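Local coordinates for uncharacterized protein (Thermus thermophilus HB8, PDB 6SCE) that acts in type III CRISPR defence as a DNA nuclease that is switched on by cyclic oligoadenylate, at residues Arg95-Trp100 / Leu390-Arg395; Tyr503-His508 / Trp553-Lys558; Glu566-Met571 / Leu603-Leu608. All coordinates share one frame; numbering follows the deposited sequence.

Interaction 1 of 3, residues Arg95-Trp100 / Leu390-Arg395; sequences RFLGHW and LYLALR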
loop_
_atom_site.group_PDB
_atom_site.type_symbol
_atom_site.label_atom_id
_atom_site.label_comp_id
_atom_site.label_asym_id
_atom_site.label_seq_id
_atom_site.Cartn_x
_atom_site.Cartn_y
_atom_site.Cartn_z
ATOM N N ARG A 95 -11.420 11.705 -14.450
ATOM C CA ARG A 95 -11.409 12.869 -15.358
ATOM C C ARG A 95 -11.481 12.474 -16.836
ATOM O O ARG A 95 -12.256 13.056 -17.607
ATOM C CB ARG A 95 -10.208 13.725 -15.098
ATOM C CG ARG A 95 -10.326 14.365 -13.704
ATOM C CD ARG A 95 -9.440 15.530 -13.495
ATOM N NE ARG A 95 -9.750 16.593 -14.452
ATOM C CZ ARG A 95 -8.945 17.605 -14.703
ATOM N NH1 ARG A 95 -7.808 17.734 -14.039
ATOM N NH2 ARG A 95 -9.281 18.496 -15.632
ATOM N N PHE A 96 -10.722 11.447 -17.218
ATOM C CA PHE A 96 -10.801 10.925 -18.578
ATOM C C PHE A 96 -12.163 10.339 -18.875
ATOM O O PHE A 96 -12.670 10.510 -19.978
ATOM C CB PHE A 96 -9.726 9.864 -18.833
ATOM C CG PHE A 96 -8.438 10.424 -19.317
ATOM C CD1 PHE A 96 -7.809 11.453 -18.625
ATOM C CD2 PHE A 96 -7.827 9.922 -20.459
ATOM C CE1 PHE A 96 -6.614 11.972 -19.059
ATOM C CE2 PHE A 96 -6.632 10.458 -20.900
ATOM C CZ PHE A 96 -6.009 11.465 -20.186
ATOM N N LEU A 97 -12.785 9.661 -17.913
ATOM C CA LEU A 97 -14.091 9.082 -18.186
ATOM C C LEU A 97 -15.091 10.203 -18.499
ATOM O O LEU A 97 -15.902 10.060 -19.423
ATOM C CB LEU A 97 -14.615 8.273 -17.037
ATOM C CG LEU A 97 -16.016 7.683 -17.178
ATOM C CD1 LEU A 97 -16.111 6.731 -18.360
ATOM C CD2 LEU A 97 -16.394 6.995 -15.889
ATOM N N GLY A 98 -15.026 11.304 -17.746
ATOM C CA GLY A 98 -15.930 12.454 -18.026
ATOM C C GLY A 98 -15.793 12.948 -19.468
ATOM O O GLY A 98 -16.778 13.220 -20.129
ATOM N N HIS A 99 -14.561 13.050 -19.938
ATOM C CA HIS A 99 -14.244 13.616 -21.231
ATOM C C HIS A 99 -14.522 12.656 -22.388
ATOM O O HIS A 99 -15.026 13.078 -23.439
ATOM C CB HIS A 99 -12.776 14.035 -21.235
ATOM C CG HIS A 99 -12.301 14.631 -22.530
ATOM N ND1 HIS A 99 -12.455 15.968 -22.851
ATOM C CD2 HIS A 99 -11.665 14.067 -23.585
ATOM C CE1 HIS A 99 -11.932 16.196 -24.039
ATOM N NE2 HIS A 99 -11.449 15.062 -24.509
ATOM N N TRP A 100 -14.217 11.368 -22.194
ATOM C CA TRP A 100 -14.175 10.408 -23.293
ATOM C C TRP A 100 -15.467 9.654 -23.524
ATOM O O TRP A 100 -15.546 8.822 -24.434
ATOM C CB TRP A 100 -12.944 9.460 -23.163
ATOM C CG TRP A 100 -11.686 10.151 -23.551
ATOM C CD1 TRP A 100 -10.697 10.570 -22.736
ATOM C CD2 TRP A 100 -11.327 10.559 -24.857
ATOM N NE1 TRP A 100 -9.724 11.188 -23.453
ATOM C CE2 TRP A 100 -10.104 11.208 -24.768
ATOM C CE3 TRP A 100 -11.942 10.440 -26.106
ATOM C CZ2 TRP A 100 -9.456 11.741 -25.873
ATOM C CZ3 TRP A 100 -11.293 10.981 -27.209
ATOM C CH2 TRP A 100 -10.084 11.612 -27.087
ATOM N N LEU A 390 -18.159 4.276 -7.740
ATOM C CA LEU A 390 -18.533 5.265 -6.763
ATOM C C LEU A 390 -18.751 6.595 -7.457
ATOM O O LEU A 390 -19.717 7.273 -7.178
ATOM C CB LEU A 390 -17.474 5.380 -5.660
ATOM C CG LEU A 390 -17.551 6.595 -4.718
ATOM C CD1 LEU A 390 -18.914 6.764 -4.114
ATOM C CD2 LEU A 390 -16.558 6.390 -3.592
ATOM N N TYR A 391 -17.849 6.987 -8.347
ATOM C CA TYR A 391 -18.010 8.248 -9.052
ATOM C C TYR A 391 -19.344 8.278 -9.826
ATOM O O TYR A 391 -20.025 9.293 -9.840
ATOM C CB TYR A 391 -16.849 8.467 -10.023
ATOM C CG TYR A 391 -17.121 9.568 -11.003
ATOM C CD1 TYR A 391 -17.116 10.892 -10.604
ATOM C CD2 TYR A 391 -17.348 9.285 -12.341
ATOM C CE1 TYR A 391 -17.369 11.920 -11.513
ATOM C CE2 TYR A 391 -17.599 10.299 -13.255
ATOM C CZ TYR A 391 -17.607 11.611 -12.837
ATOM O OH TYR A 391 -17.847 12.609 -13.780
ATOM N N LEU A 392 -19.722 7.154 -10.420
ATOM C CA LEU A 392 -20.934 7.089 -11.250
ATOM C C LEU A 392 -22.217 7.119 -10.417
ATOM O O LEU A 392 -23.301 7.399 -10.955
ATOM C CB LEU A 392 -20.896 5.850 -12.163
ATOM C CG LEU A 392 -19.866 5.955 -13.293
ATOM C CD1 LEU A 392 -19.643 4.626 -13.967
ATOM C CD2 LEU A 392 -20.247 7.005 -14.327
ATOM N N ALA A 393 -22.095 6.840 -9.131
ATOM C CA ALA A 393 -23.198 6.992 -8.182
ATOM C C ALA A 393 -23.468 8.442 -7.827
ATOM O O ALA A 393 -24.524 8.759 -7.296
ATOM C CB ALA A 393 -22.907 6.232 -6.910
ATOM N N LEU A 394 -22.487 9.314 -8.057
ATOM C CA LEU A 394 -22.596 10.690 -7.617
ATOM C C LEU A 394 -23.579 11.466 -8.494
ATOM O O LEU A 394 -23.899 11.044 -9.593
ATOM C CB LEU A 394 -21.248 11.377 -7.609
ATOM C CG LEU A 394 -20.230 10.635 -6.721
ATOM C CD1 LEU A 394 -18.952 11.444 -6.712
ATOM C CD2 LEU A 394 -20.692 10.346 -5.290
ATOM N N ARG A 395 -24.085 12.559 -7.944
ATOM C CA ARG A 395 -24.930 13.493 -8.675
ATOM C C ARG A 395 -24.483 14.893 -8.297
ATOM O O ARG A 395 -23.810 15.080 -7.274
ATOM C CB ARG A 395 -26.413 13.325 -8.281
ATOM C CG ARG A 395 -26.982 11.929 -8.482
ATOM C CD ARG A 395 -27.146 11.540 -9.939
ATOM N NE ARG A 395 -27.758 10.201 -10.042
ATOM C CZ ARG A 395 -27.104 9.035 -10.178
ATOM N NH1 ARG A 395 -25.776 8.969 -10.263
ATOM N NH2 ARG A 395 -27.800 7.908 -10.249
#
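L97 extends its CG anti to the backbone N (chi1 177°), which carries the isobutyl group outward from helix 90-100, and L392 turns its own CG anti to the carbonyl carbon (chi1 -71°), so that one methyl of each leucine meets the other between the two helices. There CD2 of L97 lies 4.2 Å from CD2 of L392, the side chains crossing at about a right angle. The same CD2 of L97 approaches the Y391 ring obliquely, 4.3 Å from its CD2. These are loose van der Waals contacts: no hydrogen bond spans the segments, the nearest CA atoms, those of L97 and L392, stand 9.9 Å apart, and only 115 Å² is buried. Each helix follows the fourth strand of a sheet ordered 3-2-1-4-5-6-7, helix 90-100 after strand 81-84 and helix 384-393 after strand 375-378. The equivalence is consistent with two CARF domains of Rossmann-like type packed as a pseudo-dimer within one chain, and the bound nucleic acid comes within about 11 Å of the contact. L97 rests on V107 of strand 105-111, in the sheet that helix 90-100 covers, and L392 on R101. Just beyond, the guanidinium of R395 folds back, its NH1 donating to L392 O at 3.0 Å and to L394 O at 2.9 Å, while its NE pairs with E366.

Interaction 2 of 3, residues Tyr503-His508 / Trp553-Lys558; sequences YAVYSH and WFVECK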
loop_
_atom_site.group_PDB
_atom_site.type_symbol
_atom_site.label_atom_id
_atom_site.label_comp_id
_atom_site.label_asym_id
_atom_site.label_seq_id
_atom_site.Cartn_x
_atom_site.Cartn_y
_atom_site.Cartn_z
ATOM N N TYR A 503 14.110 8.937 24.286
ATOM C CA TYR A 503 13.521 10.162 24.820
ATOM C C TYR A 503 14.065 11.409 24.145
ATOM O O TYR A 503 13.315 12.353 23.879
ATOM C CB TYR A 503 13.719 10.277 26.329
ATOM C CG TYR A 503 13.018 11.486 26.875
ATOM C CD1 TYR A 503 11.633 11.539 26.913
ATOM C CD2 TYR A 503 13.732 12.598 27.321
ATOM C CE1 TYR A 503 10.971 12.648 27.399
ATOM C CE2 TYR A 503 13.078 13.721 27.805
ATOM C CZ TYR A 503 11.693 13.742 27.842
ATOM O OH TYR A 503 11.015 14.844 28.321
ATOM N N ALA A 504 15.366 11.420 23.875
ATOM C CA ALA A 504 15.986 12.525 23.133
ATOM C C ALA A 504 15.422 12.632 21.721
ATOM O O ALA A 504 15.166 13.726 21.225
ATOM C CB ALA A 504 17.491 12.328 23.051
ATOM N N VAL A 505 15.279 11.496 21.054
ATOM C CA VAL A 505 14.785 11.525 19.685
ATOM C C VAL A 505 13.347 12.045 19.693
ATOM O O VAL A 505 13.033 12.968 18.955
ATOM C CB VAL A 505 14.929 10.164 18.988
ATOM C CG1 VAL A 505 14.151 10.133 17.664
ATOM C CG2 VAL A 505 16.405 9.886 18.718
ATOM N N TYR A 506 12.504 11.475 20.551
ATOM C CA TYR A 506 11.131 11.937 20.708
ATOM C C TYR A 506 11.017 13.424 21.030
ATOM O O TYR A 506 10.125 14.119 20.511
ATOM C CB TYR A 506 10.416 11.139 21.784
ATOM C CG TYR A 506 9.203 11.837 22.363
ATOM C CD1 TYR A 506 7.975 11.810 21.707
ATOM C CD2 TYR A 506 9.287 12.542 23.564
ATOM C CE1 TYR A 506 6.865 12.450 22.239
ATOM C CE2 TYR A 506 8.182 13.169 24.108
ATOM C CZ TYR A 506 6.978 13.132 23.436
ATOM O OH TYR A 506 5.890 13.773 23.973
ATOM N N SER A 507 11.905 13.922 21.887
ATOM C CA SER A 507 11.827 15.321 22.302
ATOM C C SER A 507 12.116 16.239 21.143
ATOM O O SER A 507 11.388 17.195 20.919
ATOM C CB SER A 507 12.781 15.619 23.479
ATOM O OG SER A 507 12.368 14.923 24.653
ATOM N N HIS A 508 13.179 15.971 20.406
ATOM C CA HIS A 508 13.520 16.822 19.287
ATOM C C HIS A 508 12.529 16.657 18.124
ATOM O O HIS A 508 12.304 17.604 17.370
ATOM C CB HIS A 508 14.952 16.578 18.831
ATOM C CG HIS A 508 15.972 17.008 19.839
ATOM N ND1 HIS A 508 16.150 18.328 20.196
ATOM C CD2 HIS A 508 16.844 16.294 20.590
ATOM C CE1 HIS A 508 17.094 18.410 21.116
ATOM N NE2 HIS A 508 17.539 17.192 21.367
ATOM N N TRP A 553 5.386 7.613 10.152
ATOM C CA TRP A 553 6.809 7.297 10.312
ATOM C C TRP A 553 6.978 6.429 11.545
ATOM O O TRP A 553 6.406 6.730 12.590
ATOM C CB TRP A 553 7.641 8.564 10.556
ATOM C CG TRP A 553 7.759 9.517 9.405
ATOM C CD1 TRP A 553 6.786 10.331 8.910
ATOM C CD2 TRP A 553 8.942 9.813 8.667
ATOM N NE1 TRP A 553 7.279 11.080 7.861
ATOM C CE2 TRP A 553 8.604 10.794 7.706
ATOM C CE3 TRP A 553 10.260 9.338 8.716
ATOM C CZ2 TRP A 553 9.532 11.304 6.801
ATOM C CZ3 TRP A 553 11.166 9.822 7.809
ATOM C CH2 TRP A 553 10.799 10.798 6.853
ATOM N N PHE A 554 7.754 5.359 11.401
ATOM C CA PHE A 554 8.209 4.559 12.520
ATOM C C PHE A 554 9.664 4.912 12.785
ATOM O O PHE A 554 10.437 5.133 11.851
ATOM C CB PHE A 554 8.099 3.072 12.201
ATOM C CG PHE A 554 6.693 2.600 12.002
ATOM C CD1 PHE A 554 5.686 2.983 12.877
ATOM C CD2 PHE A 554 6.375 1.761 10.945
ATOM C CE1 PHE A 554 4.386 2.548 12.690
ATOM C CE2 PHE A 554 5.078 1.319 10.760
ATOM C CZ PHE A 554 4.090 1.697 11.631
ATOM N N VAL A 555 10.028 4.937 14.063
ATOM C CA VAL A 555 11.366 5.341 14.478
ATOM C C VAL A 555 12.099 4.136 15.065
ATOM O O VAL A 555 11.514 3.364 15.856
ATOM C CB VAL A 555 11.313 6.454 15.542
ATOM C CG1 VAL A 555 12.722 6.921 15.914
ATOM C CG2 VAL A 555 10.482 7.630 15.056
ATOM N N GLU A 556 13.360 3.960 14.661
ATOM C CA GLU A 556 14.229 2.930 15.273
ATOM C C GLU A 556 15.454 3.645 15.820
ATOM O O GLU A 556 16.085 4.407 15.093
ATOM C CB GLU A 556 14.641 1.859 14.254
ATOM C CG GLU A 556 15.552 0.753 14.792
ATOM C CD GLU A 556 14.851 -0.234 15.711
ATOM O OE1 GLU A 556 13.604 -0.260 15.754
ATOM O OE2 GLU A 556 15.558 -1.006 16.392
ATOM N N CYS A 557 15.775 3.374 17.086
ATOM C CA CYS A 557 16.869 4.031 17.807
ATOM C C CYS A 557 17.880 2.988 18.259
ATOM O O CYS A 557 17.513 2.042 18.953
ATOM C CB CYS A 557 16.343 4.724 19.055
ATOM S SG CYS A 557 15.314 6.161 18.709
ATOM N N LYS A 558 19.136 3.169 17.862
ATOM C CA LYS A 558 20.200 2.205 18.165
ATOM C C LYS A 558 21.470 2.934 18.620
ATOM O O LYS A 558 21.682 4.101 18.266
ATOM C CB LYS A 558 20.506 1.336 16.939
ATOM C CG LYS A 558 19.450 0.272 16.622
ATOM C CD LYS A 558 19.264 -0.714 17.766
ATOM C CE LYS A 558 18.743 -2.051 17.269
ATOM N NZ LYS A 558 18.149 -2.838 18.374
#
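V505 meets V555 and C557 with its two branches, one residue of helix 499-513 against two alternate residues of strand 551-558. The strand belongs to the mixed sheet of the C-terminal, probably nuclease, domain, and the spacing of D543, E556 and K558 matches the D...ExK pattern of the PD-(D/E)XK fold, so the helix packs behind a probable nuclease motif. In the first shell, CG1 of V505 points at CG1 of V555 tip to tip, 3.9 Å apart. The second methyl, CG2 of V505, touches SG of C557, also at 3.9 Å. Rotation about chi1 makes this division of labour possible: with CG1 anti to the backbone N (168°), one methyl faces each residue. All three residues are buried, yet the segments share just 97 Å², since V505 alone touches from the helix.

Further out, V505 leans on V588 and F619, which continue the apolar layer. Strand alternation sends E556 and F554 to the other side of the sheet. There OE1 of E556 forms a salt bridge with NH2 of R567, and OE2 of E556 has a long one with NZ of K558. The backbone N of C557 donates to OD2 of D543, tying that carboxylate to the neighbouring strand. On the helix, Y503 OH is held by R444 O and its ring meets W480 edge to face. One turn along, S507 OG sits above one face of the Y503 ring, offset toward the rim. Y503 O accepts two bonds, from S507 OG at 2.8 Å and from S507 N at 2.9 Å, the donors reaching it from opposite faces of the carbonyl plane.

Interaction 3 of 3, residues Glu566-Met571 / Leu603-Leu608; sequences ERAPIM and LVYMAL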
loop_
_atom_site.group_PDB
_atom_site.type_symbol
_atom_site.label_atom_id
_atom_site.label_comp_id
_atom_site.label_asym_id
_atom_site.label_seq_id
_atom_site.Cartn_x
_atom_site.Cartn_y
_atom_site.Cartn_z
ATOM N N GLU A 566 21.142 -3.970 10.742
ATOM C CA GLU A 566 20.500 -5.261 10.991
ATOM C C GLU A 566 18.974 -5.147 10.942
ATOM O O GLU A 566 18.275 -6.106 10.573
ATOM C CB GLU A 566 20.911 -5.816 12.362
ATOM C CG GLU A 566 20.455 -7.246 12.626
ATOM N N ARG A 567 18.463 -3.983 11.330
ATOM C CA ARG A 567 17.027 -3.775 11.398
ATOM C C ARG A 567 16.406 -3.333 10.066
ATOM O O ARG A 567 15.218 -3.565 9.835
ATOM C CB ARG A 567 16.712 -2.777 12.510
ATOM C CG ARG A 567 16.701 -3.411 13.890
ATOM C CD ARG A 567 15.384 -4.127 14.161
ATOM N NE ARG A 567 14.270 -3.181 14.169
ATOM C CZ ARG A 567 12.980 -3.505 14.136
ATOM N NH1 ARG A 567 12.596 -4.772 14.083
ATOM N NH2 ARG A 567 12.067 -2.544 14.149
ATOM N N ALA A 568 17.214 -2.751 9.186
ATOM C CA ALA A 568 16.713 -2.089 7.982
ATOM C C ALA A 568 15.826 -2.961 7.067
ATOM O O ALA A 568 14.799 -2.494 6.600
ATOM C CB ALA A 568 17.863 -1.488 7.188
ATOM N N PRO A 569 16.225 -4.219 6.804
ATOM C CA PRO A 569 15.409 -5.048 5.915
ATOM C C PRO A 569 13.977 -5.254 6.437
ATOM O O PRO A 569 13.026 -5.109 5.677
ATOM C CB PRO A 569 16.159 -6.385 5.886
ATOM C CG PRO A 569 17.574 -6.038 6.264
ATOM C CD PRO A 569 17.449 -4.918 7.250
ATOM N N ILE A 570 13.841 -5.578 7.717
ATOM C CA ILE A 570 12.524 -5.774 8.312
ATOM C C ILE A 570 11.802 -4.437 8.466
ATOM O O ILE A 570 10.624 -4.343 8.190
ATOM C CB ILE A 570 12.601 -6.547 9.645
ATOM C CG1 ILE A 570 12.820 -8.033 9.330
ATOM C CG2 ILE A 570 11.335 -6.362 10.489
ATOM C CD1 ILE A 570 12.723 -8.940 10.538
HETATM N N MSE A 571 12.519 -3.403 8.878
HETATM C CA MSE A 571 11.900 -2.092 9.028
HETATM C C MSE A 571 11.285 -1.605 7.728
HETATM O O MSE A 571 10.189 -1.044 7.756
HETATM C CB MSE A 571 12.917 -1.086 9.527
HETATM C CG MSE A 571 12.258 0.237 9.876
HETATM SE SE MSE A 571 11.480 0.058 11.668
HETATM C CE MSE A 571 11.539 1.995 12.051
ATOM N N LEU A 603 13.518 4.503 3.988
ATOM C CA LEU A 603 14.151 4.803 5.289
ATOM C C LEU A 603 15.049 6.032 5.192
ATOM O O LEU A 603 15.568 6.325 4.120
ATOM C CB LEU A 603 14.951 3.616 5.788
ATOM C CG LEU A 603 14.216 2.276 5.815
ATOM C CD1 LEU A 603 15.160 1.164 6.253
ATOM C CD2 LEU A 603 13.013 2.348 6.744
ATOM N N VAL A 604 15.182 6.749 6.305
ATOM C CA VAL A 604 16.034 7.937 6.417
ATOM C C VAL A 604 16.978 7.668 7.601
ATOM O O VAL A 604 16.541 7.210 8.656
ATOM C CB VAL A 604 15.194 9.214 6.669
ATOM C CG1 VAL A 604 16.075 10.433 6.936
ATOM C CG2 VAL A 604 14.269 9.487 5.495
ATOM N N TYR A 605 18.270 7.910 7.398
ATOM C CA TYR A 605 19.292 7.586 8.390
ATOM C C TYR A 605 19.858 8.857 9.004
ATOM O O TYR A 605 20.286 9.763 8.279
ATOM C CB TYR A 605 20.413 6.798 7.738
ATOM C CG TYR A 605 19.994 5.403 7.374
ATOM C CD1 TYR A 605 19.407 5.128 6.143
ATOM C CD2 TYR A 605 20.161 4.366 8.266
ATOM C CE1 TYR A 605 19.023 3.838 5.816
ATOM C CE2 TYR A 605 19.781 3.081 7.950
ATOM C CZ TYR A 605 19.209 2.820 6.725
ATOM O OH TYR A 605 18.838 1.531 6.435
HETATM N N MSE A 606 19.852 8.921 10.333
HETATM C CA MSE A 606 20.378 10.085 11.051
HETATM C C MSE A 606 21.228 9.661 12.215
HETATM O O MSE A 606 21.193 8.499 12.657
HETATM C CB MSE A 606 19.235 10.943 11.580
HETATM C CG MSE A 606 18.352 11.454 10.451
HETATM SE SE MSE A 606 17.049 12.696 11.186
HETATM C CE MSE A 606 18.102 14.382 11.140
ATOM N N ALA A 607 22.008 10.608 12.737
ATOM C CA ALA A 607 22.880 10.315 13.865
ATOM C C ALA A 607 23.180 11.547 14.721
ATOM O O ALA A 607 23.285 12.666 14.216
ATOM C CB ALA A 607 24.170 9.676 13.376
ATOM N N LEU A 608 23.294 11.316 16.026
ATOM C CA LEU A 608 23.662 12.367 16.969
ATOM C C LEU A 608 25.101 12.808 16.691
ATOM O O LEU A 608 25.380 14.009 16.597
ATOM C CB LEU A 608 23.474 11.908 18.419
ATOM C CG LEU A 608 22.074 12.129 18.998
ATOM C CD1 LEU A 608 21.008 11.433 18.164
ATOM C CD2 LEU A 608 21.997 11.650 20.441
#
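Apolar packing between L603 and the helix pair A568 and M571 dominates this contact, which buries 149 Å². The two methyls of L603 part to serve both partners: CD1 lies 3.9 Å from CB of A568, and CD2 lies 3.9 Å from CG of M571. A568 and M571 are three residues apart, about one helical turn, so they present neighbouring positions on one face and the leucine fork fits across them. CG of M571, a residue modelled as selenomethionine, is anti to the main-chain nitrogen (chi1 -172°), and the bend at chi2 (81°) takes SE and CE away from L603, toward F554 and E556 of strand 551-558.

Polar atoms enter only as neighbours. CD1 of L603 touches the main-chain O of A568 at 3.7 Å. The phenol oxygen, OH of Y605, comes to 3.3 Å from CB of A568, a close approach of oxygen to methyl rather than a hydrogen bond; that OH has its polar partner in S600 OG. L603 and Y605, two apart, lie on one face of the strand: L603 points at the helix, Y605 reaches it with its OH, and both come to the A568 methyl from the strand side.

In the backbone, the N of P569 has no hydrogen to give, and the helix is kinked where residues 569 and 570 lack a bond to the preceding turn, while M571 N to R567 O still closes at 2.9 Å. I570 packs on helix 206-220. The axes of helix 566-571 and strand 603-607 approach to 10.6 Å and run nearly antiparallel, at 156°, as in a layered alpha/beta fold: helix 561-579 is the crossover of a beta-alpha-beta unit between parallel strands 551-558 and 584-592, and spans onto 603-607, the next parallel strand beside 584-592.

Interactions 2 and 3 are buried contacts of one sheet in the probable nuclease domain, their centres 11 Å apart, whereas interaction 1 is partly buried and lies some 43 to 44 Å from both, on the opposite side of the chain's centre. V555 and C557 face helix 499-513 while F554 and E556 face helix 561-579, so the two helices lie on opposite faces of that sheet; M571 and R567 connect interactions 2 and 3 directly by packing and by charge. Interaction 1 instead joins helices of two separate sheets, without any strand taking part. All three lack hydrogen bonds across their segments, and interactions 2 and 3 share a charged group, E556, K558 and R567.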